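Local coordinates for protein Nsp15 (Middle East respiratory syndrome-related coronavirus, PDB 5YVD) that is a coronavirus endoribonuclease, probably uridylate-specific and of the EndoU type, that assembles as six chains and cleaves RNA, at residues 86-91 / 153-158. Sequence-based numbering, arbitrary orientation.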
ATOM      1  N   TRP A  86      18.566 -18.161  -2.263  1.00 33.28           N
ATOM      2  CA  TRP A  86      18.177 -16.857  -2.840  1.00 36.30           C
ATOM      3  C   TRP A  86      18.437 -16.839  -4.332  1.00 37.38           C
ATOM      4  O   TRP A  86      19.523 -17.225  -4.772  1.00 44.01           O
ATOM      5  CB  TRP A  86      18.922 -15.698  -2.170  1.00 35.63           C
ATOM      6  CG  TRP A  86      18.328 -14.329  -2.433  1.00 36.53           C
ATOM      7  CD1 TRP A  86      18.881 -13.315  -3.170  1.00 36.67           C
ATOM      8  CD2 TRP A  86      17.078 -13.819  -1.939  1.00 35.37           C
ATOM      9  NE1 TRP A  86      18.056 -12.203  -3.156  1.00 33.76           N
ATOM     10  CE2 TRP A  86      16.943 -12.487  -2.418  1.00 32.81           C
ATOM     11  CE3 TRP A  86      16.064 -14.349  -1.134  1.00 34.95           C
ATOM     12  CZ2 TRP A  86      15.834 -11.694  -2.129  1.00 32.39           C
ATOM     13  CZ3 TRP A  86      14.948 -13.526  -0.822  1.00 33.78           C
ATOM     14  CH2 TRP A  86      14.851 -12.229  -1.327  1.00 31.61           C
ATOM     15  N   ASP A  87      17.420 -16.425  -5.090  1.00 39.79           N
ATOM     16  CA  ASP A  87      17.547 -16.133  -6.520  1.00 40.89           C
ATOM     17  C   ASP A  87      17.705 -14.604  -6.763  1.00 40.61           C
ATOM     18  O   ASP A  87      16.750 -13.813  -6.578  1.00 40.41           O
ATOM     19  CB  ASP A  87      16.334 -16.685  -7.271  1.00 41.71           C
ATOM     20  CG  ASP A  87      16.425 -16.455  -8.775  1.00 39.13           C
ATOM     21  OD1 ASP A  87      16.961 -15.407  -9.174  1.00 38.72           O
ATOM     22  OD2 ASP A  87      15.944 -17.302  -9.550  1.00 37.77           O
ATOM     23  N   TYR A  88      18.897 -14.201  -7.198  1.00 36.06           N
ATOM     24  CA  TYR A  88      19.241 -12.786  -7.218  1.00 36.65           C
ATOM     25  C   TYR A  88      18.625 -12.054  -8.406  1.00 37.95           C
ATOM     26  O   TYR A  88      18.363 -10.859  -8.346  1.00 42.28           O
ATOM     27  CB  TYR A  88      20.756 -12.581  -7.215  1.00 34.31           C
ATOM     28  CG  TYR A  88      21.452 -12.912  -5.911  1.00 33.72           C
ATOM     29  CD1 TYR A  88      21.534 -14.220  -5.455  1.00 34.21           C
ATOM     30  CD2 TYR A  88      22.058 -11.927  -5.147  1.00 32.42           C
ATOM     31  CE1 TYR A  88      22.191 -14.532  -4.270  1.00 33.79           C
ATOM     32  CE2 TYR A  88      22.710 -12.233  -3.954  1.00 31.85           C
ATOM     33  CZ  TYR A  88      22.784 -13.543  -3.522  1.00 32.31           C
ATOM     34  OH  TYR A  88      23.440 -13.887  -2.333  1.00 31.37           O
ATOM     35  N   GLU A  89      18.396 -12.749  -9.498  1.00 38.12           N
ATOM     36  CA  GLU A  89      17.746 -12.114 -10.616  1.00 39.14           C
ATOM     37  C   GLU A  89      16.324 -11.782 -10.172  1.00 37.30           C
ATOM     38  O   GLU A  89      15.872 -10.667 -10.354  1.00 34.57           O
ATOM     39  CB  GLU A  89      17.738 -13.045 -11.820  1.00 43.47           C
ATOM     40  CG  GLU A  89      17.084 -12.482 -13.080  1.00 48.55           C
ATOM     41  CD  GLU A  89      16.673 -13.587 -14.065  1.00 51.95           C
ATOM     42  OE1 GLU A  89      16.575 -14.761 -13.645  1.00 52.18           O
ATOM     43  OE2 GLU A  89      16.442 -13.289 -15.256  1.00 52.45           O
ATOM     44  N   ARG A  90      15.622 -12.742  -9.575  1.00 35.23           N
ATOM     45  CA  ARG A  90      14.210 -12.508  -9.200  1.00 36.58           C
ATOM     46  C   ARG A  90      14.092 -11.726  -7.915  1.00 36.66           C
ATOM     47  O   ARG A  90      13.067 -11.109  -7.687  1.00 37.54           O
ATOM     48  CB  ARG A  90      13.416 -13.815  -9.042  1.00 35.88           C
ATOM     49  CG  ARG A  90      13.434 -14.708 -10.257  1.00 36.77           C
ATOM     50  CD  ARG A  90      12.463 -15.855 -10.100  1.00 39.27           C
ATOM     51  NE  ARG A  90      12.884 -16.783  -9.045  1.00 42.04           N
ATOM     52  CZ  ARG A  90      12.190 -17.117  -7.957  1.00 39.52           C
ATOM     53  NH1 ARG A  90      10.983 -16.626  -7.708  1.00 40.80           N
ATOM     54  NH2 ARG A  90      12.714 -17.982  -7.115  1.00 41.08           N
ATOM     55  N   SER A  91      15.127 -11.762  -7.075  1.00 37.08           N
ATOM     56  CA  SER A  91      15.047 -11.187  -5.724  1.00 39.18           C
ATOM     57  C   SER A  91      13.920 -11.842  -4.935  1.00 39.25           C
ATOM     58  O   SER A  91      13.055 -11.183  -4.335  1.00 39.72           O
ATOM     59  CB  SER A  91      14.913  -9.659  -5.756  1.00 37.30           C
ATOM     60  OG  SER A  91      16.148  -9.137  -6.156  1.00 34.21           O
ATOM     61  N   TYR A 153      29.548 -25.909 -14.379  1.00 37.32           N
ATOM     62  CA  TYR A 153      29.265 -24.626 -13.789  1.00 36.82           C
ATOM     63  C   TYR A 153      28.221 -24.746 -12.683  1.00 41.24           C
ATOM     64  O   TYR A 153      27.561 -25.769 -12.535  1.00 42.06           O
ATOM     65  CB  TYR A 153      28.746 -23.701 -14.851  1.00 35.58           C
ATOM     66  CG  TYR A 153      27.382 -24.121 -15.377  1.00 37.55           C
ATOM     67  CD1 TYR A 153      27.277 -24.919 -16.519  1.00 36.54           C
ATOM     68  CD2 TYR A 153      26.198 -23.718 -14.736  1.00 36.10           C
ATOM     69  CE1 TYR A 153      26.042 -25.309 -17.010  1.00 37.75           C
ATOM     70  CE2 TYR A 153      24.955 -24.103 -15.220  1.00 37.32           C
ATOM     71  CZ  TYR A 153      24.876 -24.904 -16.361  1.00 39.40           C
ATOM     72  OH  TYR A 153      23.640 -25.299 -16.880  1.00 39.15           O
ATOM     73  N   ALA A 154      28.046 -23.664 -11.940  1.00 43.23           N
ATOM     74  CA  ALA A 154      27.126 -23.623 -10.804  1.00 41.08           C
ATOM     75  C   ALA A 154      26.797 -22.163 -10.467  1.00 40.23           C
ATOM     76  O   ALA A 154      27.386 -21.233 -11.013  1.00 38.65           O
ATOM     77  CB  ALA A 154      27.753 -24.328  -9.598  1.00 40.05           C
ATOM     78  N   TYR A 155      25.859 -21.970  -9.558  1.00 38.39           N
ATOM     79  CA  TYR A 155      25.408 -20.649  -9.202  1.00 37.32           C
ATOM     80  C   TYR A 155      26.043 -20.278  -7.876  1.00 36.10           C
ATOM     81  O   TYR A 155      26.099 -21.111  -6.992  1.00 35.84           O
ATOM     82  CB  TYR A 155      23.901 -20.706  -9.062  1.00 37.74           C
ATOM     83  CG  TYR A 155      23.191 -19.387  -8.907  1.00 40.37           C
ATOM     84  CD1 TYR A 155      22.931 -18.842  -7.646  1.00 40.98           C
ATOM     85  CD2 TYR A 155      22.726 -18.711 -10.019  1.00 41.14           C
ATOM     86  CE1 TYR A 155      22.226 -17.654  -7.518  1.00 42.88           C
ATOM     87  CE2 TYR A 155      22.041 -17.517  -9.897  1.00 42.51           C
ATOM     88  CZ  TYR A 155      21.789 -16.993  -8.658  1.00 41.94           C
ATOM     89  OH  TYR A 155      21.099 -15.812  -8.599  1.00 45.59           O
ATOM     90  N   PHE A 156      26.534 -19.046  -7.741  1.00 36.28           N
ATOM     91  CA  PHE A 156      27.061 -18.571  -6.449  1.00 38.49           C
ATOM     92  C   PHE A 156      26.849 -17.056  -6.256  1.00 40.17           C
ATOM     93  O   PHE A 156      27.344 -16.252  -7.054  1.00 39.52           O
ATOM     94  CB  PHE A 156      28.550 -18.945  -6.307  1.00 38.67           C
ATOM     95  CG  PHE A 156      29.175 -18.535  -4.992  1.00 38.94           C
ATOM     96  CD1 PHE A 156      28.562 -18.841  -3.776  1.00 38.35           C
ATOM     97  CD2 PHE A 156      30.403 -17.872  -4.967  1.00 38.91           C
ATOM     98  CE1 PHE A 156      29.148 -18.470  -2.582  1.00 37.85           C
ATOM     99  CE2 PHE A 156      30.996 -17.501  -3.772  1.00 37.13           C
ATOM    100  CZ  PHE A 156      30.371 -17.801  -2.582  1.00 37.06           C
ATOM    101  N   ASN A 157      26.100 -16.680  -5.209  1.00 39.86           N
ATOM    102  CA  ASN A 157      25.816 -15.274  -4.899  1.00 40.11           C
ATOM    103  C   ASN A 157      25.325 -14.429  -6.114  1.00 40.53           C
ATOM    104  O   ASN A 157      25.689 -13.265  -6.252  1.00 44.21           O
ATOM    105  CB  ASN A 157      27.055 -14.606  -4.277  1.00 38.93           C
ATOM    106  CG  ASN A 157      27.485 -15.236  -2.956  1.00 39.93           C
ATOM    107  OD1 ASN A 157      26.712 -15.918  -2.272  1.00 44.06           O
ATOM    108  ND2 ASN A 157      28.736 -14.997  -2.583  1.00 39.50           N
ATOM    109  N   GLY A 158      24.512 -15.009  -6.985  1.00 38.05           N
ATOM    110  CA  GLY A 158      24.048 -14.305  -8.173  1.00 38.88           C
ATOM    111  C   GLY A 158      24.800 -14.596  -9.469  1.00 40.94           C
ATOM    112  O   GLY A 158      24.265 -14.348 -10.550  1.00 41.51           O
TER
HETATM  113  O   HOH W   1      24.173 -16.262  -1.590  1.00 28.36           O
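The ring of Tyr88 lies flat on a peptide bond: Asn157 C sits 3.6 Å above its plane, over the centre, and Gly158 N rests beside it, offset toward the rim. Against the opposite face comes Trp86, whose CD1 stands over the ring centre, so the phenol is sandwiched between an indole edge atom and the turn that joins strands 153-156 and 159-162. Gly158, without a side chain, meets the ring through its backbone N and CA.

Tyr155 reaches across from strand 153-156 to the base of the Tyr88 side chain. Its CG is anti to the backbone N (chi1 -171°), which sends the ring toward 86-91. There Tyr88 N donates to Tyr155 OH in a nearly straight bond of 3.1 Å. Tyr88 CD1 lies at the edge of the Tyr155 ring, 4.1 Å from Tyr155 CE1. His66 and Phe69 pack around that same ring.

At the far end, a water bridges Tyr88 OH (2.6 Å) and Asn157 OD1 (2.7 Å), donating to the latter, while Asn157 ND2 bonds Thr278 OG1 of a neighbouring subunit. Asp87 shapes the turn itself: OD1 takes Arg90 N in an Asx motif, and OD2 forms a salt bridge with Arg90 NE.

Phenol, water and amide thus link this middle-domain packing to the subunit interface, while the carboxylate probably helps keep Tyr88 N directed at the Tyr155 hydroxyl.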